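Local structure of lovastatin nonaketide synthase, polyketide synthase component (Aspergillus terreus, 7CPX) at residues L1685-L1697 and L1715-E1728. The protein builds the enzyme-bound nonaketide dihydromonacolin L from malonyl-CoA, using NADPH and S-adenosylmethionine, together with its partner lovC in lovastatin biosynthesis. The protein carries 2 engineered substitutions. Sequence-based numbering, arbitrary orientation.
Sequences LPMKSTFVMLTEL and LLLTYASNTVWLTE
Strands 1689-1693 and 1720-1728 are the two parallel strands of a beta-alpha-beta unit in a sheet of Rossmann-like strand order, with helix 1705-1719 as the crossover. The strand axes of 1689-1693 and 1723-1728 run 3° apart. F1691 and M1693 each use both backbone N and O toward 1722-1726: F1691 N to N1722 O, V1724 N to F1691 O, M1693 N to V1724 O and L1726 N to M1693 O. A beta bulge between S1689 and T1690 shifts the register by one. There S1689 O takes two backbone donors, S1721 N at 2.9 Å and N1722 N at 3.1 Å. S1689 N bonds to Y1719 O, which ties the strand start to the chain leaving the crossover.

F1691, M1693, T1723 and W1725 share the face turned to this helix. L1716 CD1 lies over the centre of the F1691 ring, and A1720 CB is 3.5 Å from F1691 CD2. L1716 keeps CG anti to its N (chi1 159°), and its other methyl, CD2, meets M1693 CE tip to tip at 3.5 Å. The bent M1693 chain runs beside W1725. Its CG sits over the five-membered ring, 3.5 Å from the centroid, with SD in an oblique Met-aromatic contact. Before the strand, L1685 CB lies over one face of the Y1719 ring, toward its rim, and M1687 CG comes within 3.4 Å of Y1719 CD1.

On the opposite face, T1690 OG1 and N1722 ND2 both bond to D1784. Strand 1644-1647 flanks 1689-1693 on its other edge, and 1755-1761 flanks 1720-1728. Helix 1735-1750 packs against W1725, and helix 1652-1664 against V1692 and L1726.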
loop_
_atom_site.group_PDB
_atom_site.type_symbol
_atom_site.label_atom_id
_atom_site.label_comp_id
_atom_site.label_asym_id
_atom_site.label_seq_id
_atom_site.Cartn_x
_atom_site.Cartn_y
_atom_site.Cartn_z
ATOM N N LEU A 1685 -42.803 -17.045 -81.906
ATOM C CA LEU A 1685 -41.632 -16.248 -81.578
ATOM C C LEU A 1685 -40.447 -17.175 -81.364
ATOM O O LEU A 1685 -40.618 -18.302 -80.883
ATOM C CB LEU A 1685 -41.853 -15.404 -80.313
ATOM C CG LEU A 1685 -42.975 -14.369 -80.366
ATOM C CD1 LEU A 1685 -43.168 -13.739 -79.000
ATOM C CD2 LEU A 1685 -42.679 -13.303 -81.405
ATOM N N PRO A 1686 -39.237 -16.734 -81.708
ATOM C CA PRO A 1686 -38.051 -17.541 -81.403
ATOM C C PRO A 1686 -37.634 -17.385 -79.949
ATOM O O PRO A 1686 -37.613 -16.279 -79.403
ATOM C CB PRO A 1686 -36.988 -16.985 -82.358
ATOM C CG PRO A 1686 -37.411 -15.587 -82.628
ATOM C CD PRO A 1686 -38.905 -15.527 -82.486
ATOM N N MET A 1687 -37.303 -18.512 -79.320
ATOM C CA MET A 1687 -36.970 -18.510 -77.901
ATOM C C MET A 1687 -35.541 -18.067 -77.623
ATOM O O MET A 1687 -35.218 -17.774 -76.466
ATOM C CB MET A 1687 -37.206 -19.899 -77.305
ATOM C CG MET A 1687 -38.667 -20.177 -76.997
ATOM S SD MET A 1687 -38.935 -21.730 -76.123
ATOM C CE MET A 1687 -40.672 -21.584 -75.715
ATOM N N LYS A 1688 -34.682 -18.010 -78.639
ATOM C CA LYS A 1688 -33.357 -17.416 -78.520
ATOM C C LYS A 1688 -33.331 -16.021 -79.133
ATOM O O LYS A 1688 -32.318 -15.589 -79.686
ATOM C CB LYS A 1688 -32.304 -18.309 -79.175
ATOM C CG LYS A 1688 -32.230 -19.713 -78.594
ATOM C CD LYS A 1688 -31.886 -19.691 -77.112
ATOM C CE LYS A 1688 -31.735 -21.095 -76.555
ATOM N NZ LYS A 1688 -31.445 -21.083 -75.095
ATOM N N SER A 1689 -34.451 -15.311 -79.033
ATOM C CA SER A 1689 -34.601 -14.026 -79.694
ATOM C C SER A 1689 -33.706 -12.966 -79.067
ATOM O O SER A 1689 -33.416 -12.987 -77.868
ATOM C CB SER A 1689 -36.054 -13.563 -79.617
ATOM O OG SER A 1689 -36.205 -12.274 -80.185
ATOM N N THR A 1690 -33.269 -12.031 -79.903
ATOM C CA THR A 1690 -32.658 -10.787 -79.454
ATOM C C THR A 1690 -33.689 -9.685 -79.667
ATOM O O THR A 1690 -34.042 -9.367 -80.807
ATOM C CB THR A 1690 -31.366 -10.499 -80.212
ATOM O OG1 THR A 1690 -30.457 -11.595 -80.051
ATOM C CG2 THR A 1690 -30.716 -9.230 -79.688
ATOM N N PHE A 1691 -34.188 -9.122 -78.574
ATOM C CA PHE A 1691 -35.279 -8.164 -78.646
ATOM C C PHE A 1691 -34.758 -6.733 -78.593
ATOM O O PHE A 1691 -33.824 -6.410 -77.856
ATOM C CB PHE A 1691 -36.273 -8.389 -77.508
ATOM C CG PHE A 1691 -37.287 -9.458 -77.781
ATOM C CD1 PHE A 1691 -38.481 -9.154 -78.407
ATOM C CD2 PHE A 1691 -37.057 -10.764 -77.388
ATOM C CE1 PHE A 1691 -39.423 -10.135 -78.650
ATOM C CE2 PHE A 1691 -37.995 -11.749 -77.625
ATOM C CZ PHE A 1691 -39.179 -11.435 -78.259
ATOM N N VAL A 1692 -35.377 -5.875 -79.397
ATOM C CA VAL A 1692 -35.125 -4.440 -79.392
ATOM C C VAL A 1692 -36.465 -3.773 -79.127
ATOM O O VAL A 1692 -37.348 -3.779 -79.993
ATOM C CB VAL A 1692 -34.516 -3.947 -80.711
ATOM C CG1 VAL A 1692 -34.254 -2.452 -80.645
ATOM C CG2 VAL A 1692 -33.235 -4.707 -81.015
ATOM N N MET A 1693 -36.621 -3.199 -77.941
ATOM C CA MET A 1693 -37.917 -2.748 -77.450
ATOM C C MET A 1693 -37.972 -1.228 -77.508
ATOM O O MET A 1693 -37.280 -0.544 -76.746
ATOM C CB MET A 1693 -38.150 -3.249 -76.029
ATOM C CG MET A 1693 -37.842 -4.727 -75.837
ATOM S SD MET A 1693 -38.938 -5.809 -76.770
ATOM C CE MET A 1693 -40.491 -5.497 -75.938
ATOM N N LEU A 1694 -38.798 -0.706 -78.410
ATOM C CA LEU A 1694 -39.108 0.714 -78.473
ATOM C C LEU A 1694 -40.395 1.050 -77.732
ATOM O O LEU A 1694 -40.887 2.178 -77.842
ATOM C CB LEU A 1694 -39.216 1.167 -79.931
ATOM C CG LEU A 1694 -37.902 1.365 -80.692
ATOM C CD1 LEU A 1694 -37.044 0.109 -80.661
ATOM C CD2 LEU A 1694 -38.183 1.783 -82.127
ATOM N N THR A 1695 -40.946 0.094 -76.981
ATOM C CA THR A 1695 -42.225 0.315 -76.315
ATOM C C THR A 1695 -42.147 1.483 -75.341
ATOM O O THR A 1695 -43.079 2.290 -75.255
ATOM C CB THR A 1695 -42.660 -0.956 -75.585
ATOM O OG1 THR A 1695 -41.664 -1.323 -74.623
ATOM C CG2 THR A 1695 -42.850 -2.094 -76.572
ATOM N N GLU A 1696 -41.046 1.587 -74.596
ATOM C CA GLU A 1696 -40.916 2.673 -73.633
ATOM C C GLU A 1696 -40.922 4.033 -74.314
ATOM O O GLU A 1696 -41.394 5.009 -73.720
ATOM C CB GLU A 1696 -39.640 2.500 -72.810
ATOM C CG GLU A 1696 -39.403 1.078 -72.338
ATOM C CD GLU A 1696 -40.664 0.425 -71.811
ATOM O OE1 GLU A 1696 -41.466 1.117 -71.151
ATOM O OE2 GLU A 1696 -40.854 -0.782 -72.068
ATOM N N LEU A 1697 -40.410 4.121 -75.543
ATOM C CA LEU A 1697 -40.606 5.332 -76.330
ATOM C C LEU A 1697 -42.083 5.554 -76.617
ATOM O O LEU A 1697 -42.558 6.695 -76.590
ATOM C CB LEU A 1697 -39.815 5.245 -77.635
ATOM C CG LEU A 1697 -38.358 4.790 -77.506
ATOM C CD1 LEU A 1697 -37.655 4.857 -78.850
ATOM C CD2 LEU A 1697 -37.612 5.615 -76.471
ATOM N N LEU A 1715 -43.887 -13.263 -71.323
ATOM C CA LEU A 1715 -43.655 -13.964 -72.582
ATOM C C LEU A 1715 -42.371 -13.480 -73.248
ATOM O O LEU A 1715 -41.606 -14.281 -73.802
ATOM C CB LEU A 1715 -44.859 -13.770 -73.503
ATOM C CG LEU A 1715 -44.686 -14.083 -74.988
ATOM C CD1 LEU A 1715 -45.936 -14.750 -75.537
ATOM C CD2 LEU A 1715 -44.376 -12.814 -75.766
ATOM N N LEU A 1716 -42.123 -12.172 -73.203
ATOM C CA LEU A 1716 -40.898 -11.618 -73.766
ATOM C C LEU A 1716 -39.671 -12.209 -73.085
ATOM O O LEU A 1716 -38.712 -12.616 -73.748
ATOM C CB LEU A 1716 -40.916 -10.094 -73.628
ATOM C CG LEU A 1716 -39.577 -9.356 -73.679
ATOM C CD1 LEU A 1716 -38.871 -9.600 -74.995
ATOM C CD2 LEU A 1716 -39.799 -7.871 -73.461
ATOM N N LEU A 1717 -39.692 -12.271 -71.752
ATOM C CA LEU A 1717 -38.571 -12.868 -71.033
ATOM C C LEU A 1717 -38.403 -14.331 -71.414
ATOM O O LEU A 1717 -37.278 -14.811 -71.594
ATOM C CB LEU A 1717 -38.773 -12.739 -69.523
ATOM C CG LEU A 1717 -38.958 -11.337 -68.939
ATOM C CD1 LEU A 1717 -38.802 -11.381 -67.427
ATOM C CD2 LEU A 1717 -37.993 -10.337 -69.554
ATOM N N THR A 1718 -39.515 -15.057 -71.539
ATOM C CA THR A 1718 -39.435 -16.475 -71.873
ATOM C C THR A 1718 -38.808 -16.684 -73.245
ATOM O O THR A 1718 -37.969 -17.576 -73.423
ATOM C CB THR A 1718 -40.826 -17.106 -71.821
ATOM O OG1 THR A 1718 -41.405 -16.889 -70.529
ATOM C CG2 THR A 1718 -40.746 -18.602 -72.093
ATOM N N TYR A 1719 -39.197 -15.872 -74.228
ATOM C CA TYR A 1719 -38.699 -16.039 -75.588
ATOM C C TYR A 1719 -37.396 -15.296 -75.849
ATOM O O TYR A 1719 -36.855 -15.408 -76.955
ATOM C CB TYR A 1719 -39.744 -15.564 -76.600
ATOM C CG TYR A 1719 -40.883 -16.530 -76.812
ATOM C CD1 TYR A 1719 -40.760 -17.595 -77.694
ATOM C CD2 TYR A 1719 -42.083 -16.374 -76.138
ATOM C CE1 TYR A 1719 -41.802 -18.479 -77.893
ATOM C CE2 TYR A 1719 -43.130 -17.252 -76.331
ATOM C CZ TYR A 1719 -42.985 -18.302 -77.209
ATOM O OH TYR A 1719 -44.026 -19.180 -77.403
ATOM N N ALA A 1720 -36.880 -14.551 -74.878
ATOM C CA ALA A 1720 -35.725 -13.691 -75.090
ATOM C C ALA A 1720 -34.477 -14.309 -74.476
ATOM O O ALA A 1720 -34.497 -14.746 -73.320
ATOM C CB ALA A 1720 -35.962 -12.304 -74.491
ATOM N N SER A 1721 -33.403 -14.355 -75.260
ATOM C CA SER A 1721 -32.064 -14.611 -74.747
ATOM C C SER A 1721 -31.254 -13.334 -74.605
ATOM O O SER A 1721 -30.408 -13.239 -73.710
ATOM C CB SER A 1721 -31.318 -15.582 -75.668
ATOM O OG SER A 1721 -31.159 -15.031 -76.965
ATOM N N ASN A 1722 -31.502 -12.357 -75.475
ATOM C CA ASN A 1722 -30.928 -11.027 -75.374
ATOM C C ASN A 1722 -32.032 -10.013 -75.630
ATOM O O ASN A 1722 -33.001 -10.301 -76.336
ATOM C CB ASN A 1722 -29.786 -10.825 -76.377
ATOM C CG ASN A 1722 -28.625 -11.767 -76.136
ATOM O OD1 ASN A 1722 -28.384 -12.198 -75.009
ATOM N ND2 ASN A 1722 -27.896 -12.090 -77.198
ATOM N N THR A 1723 -31.896 -8.831 -75.038
ATOM C CA THR A 1723 -32.888 -7.793 -75.272
ATOM C C THR A 1723 -32.310 -6.424 -74.951
ATOM O O THR A 1723 -31.502 -6.270 -74.028
ATOM C CB THR A 1723 -34.154 -8.019 -74.444
ATOM O OG1 THR A 1723 -34.674 -9.330 -74.695
ATOM C CG2 THR A 1723 -35.200 -6.971 -74.807
ATOM N N VAL A 1724 -32.757 -5.434 -75.720
ATOM C CA VAL A 1724 -32.409 -4.034 -75.518
ATOM C C VAL A 1724 -33.695 -3.224 -75.506
ATOM O O VAL A 1724 -34.497 -3.308 -76.443
ATOM C CB VAL A 1724 -31.462 -3.516 -76.617
ATOM C CG1 VAL A 1724 -30.994 -2.107 -76.291
ATOM C CG2 VAL A 1724 -30.283 -4.457 -76.790
ATOM N N TRP A 1725 -33.890 -2.441 -74.451
ATOM C CA TRP A 1725 -35.005 -1.514 -74.345
ATOM C C TRP A 1725 -34.509 -0.101 -74.609
ATOM O O TRP A 1725 -33.388 0.252 -74.239
ATOM C CB TRP A 1725 -35.653 -1.591 -72.961
ATOM C CG TRP A 1725 -36.453 -2.834 -72.737
ATOM C CD1 TRP A 1725 -37.806 -2.964 -72.825
ATOM C CD2 TRP A 1725 -35.949 -4.127 -72.382
ATOM N NE1 TRP A 1725 -38.178 -4.257 -72.550
ATOM C CE2 TRP A 1725 -37.056 -4.991 -72.273
ATOM C CE3 TRP A 1725 -34.669 -4.636 -72.140
ATOM C CZ2 TRP A 1725 -36.923 -6.337 -71.941
ATOM C CZ3 TRP A 1725 -34.539 -5.970 -71.802
ATOM C CH2 TRP A 1725 -35.659 -6.806 -71.709
ATOM N N LEU A 1726 -35.340 0.697 -75.272
ATOM C CA LEU A 1726 -35.042 2.095 -75.551
ATOM C C LEU A 1726 -36.049 2.964 -74.815
ATOM O O LEU A 1726 -37.260 2.783 -74.976
ATOM C CB LEU A 1726 -35.090 2.383 -77.050
ATOM C CG LEU A 1726 -34.165 1.560 -77.945
ATOM C CD1 LEU A 1726 -34.205 2.114 -79.355
ATOM C CD2 LEU A 1726 -32.748 1.559 -77.402
ATOM N N THR A 1727 -35.550 3.910 -74.026
ATOM C CA THR A 1727 -36.385 4.815 -73.256
ATOM C C THR A 1727 -36.042 6.251 -73.623
ATOM O O THR A 1727 -34.893 6.567 -73.937
ATOM C CB THR A 1727 -36.193 4.603 -71.753
ATOM O OG1 THR A 1727 -34.905 5.091 -71.354
ATOM C CG2 THR A 1727 -36.297 3.128 -71.402
ATOM N N GLU A 1728 -37.051 7.118 -73.586
ATOM C CA GLU A 1728 -36.889 8.530 -73.934
ATOM C C GLU A 1728 -36.783 9.325 -72.638
ATOM O O GLU A 1728 -37.784 9.753 -72.063
ATOM C CB GLU A 1728 -38.046 9.013 -74.799
ATOM C CG GLU A 1728 -37.994 10.497 -75.129
ATOM C CD GLU A 1728 -39.053 10.908 -76.132
ATOM O OE1 GLU A 1728 -39.894 10.058 -76.492
ATOM O OE2 GLU A 1728 -39.046 12.081 -76.562
#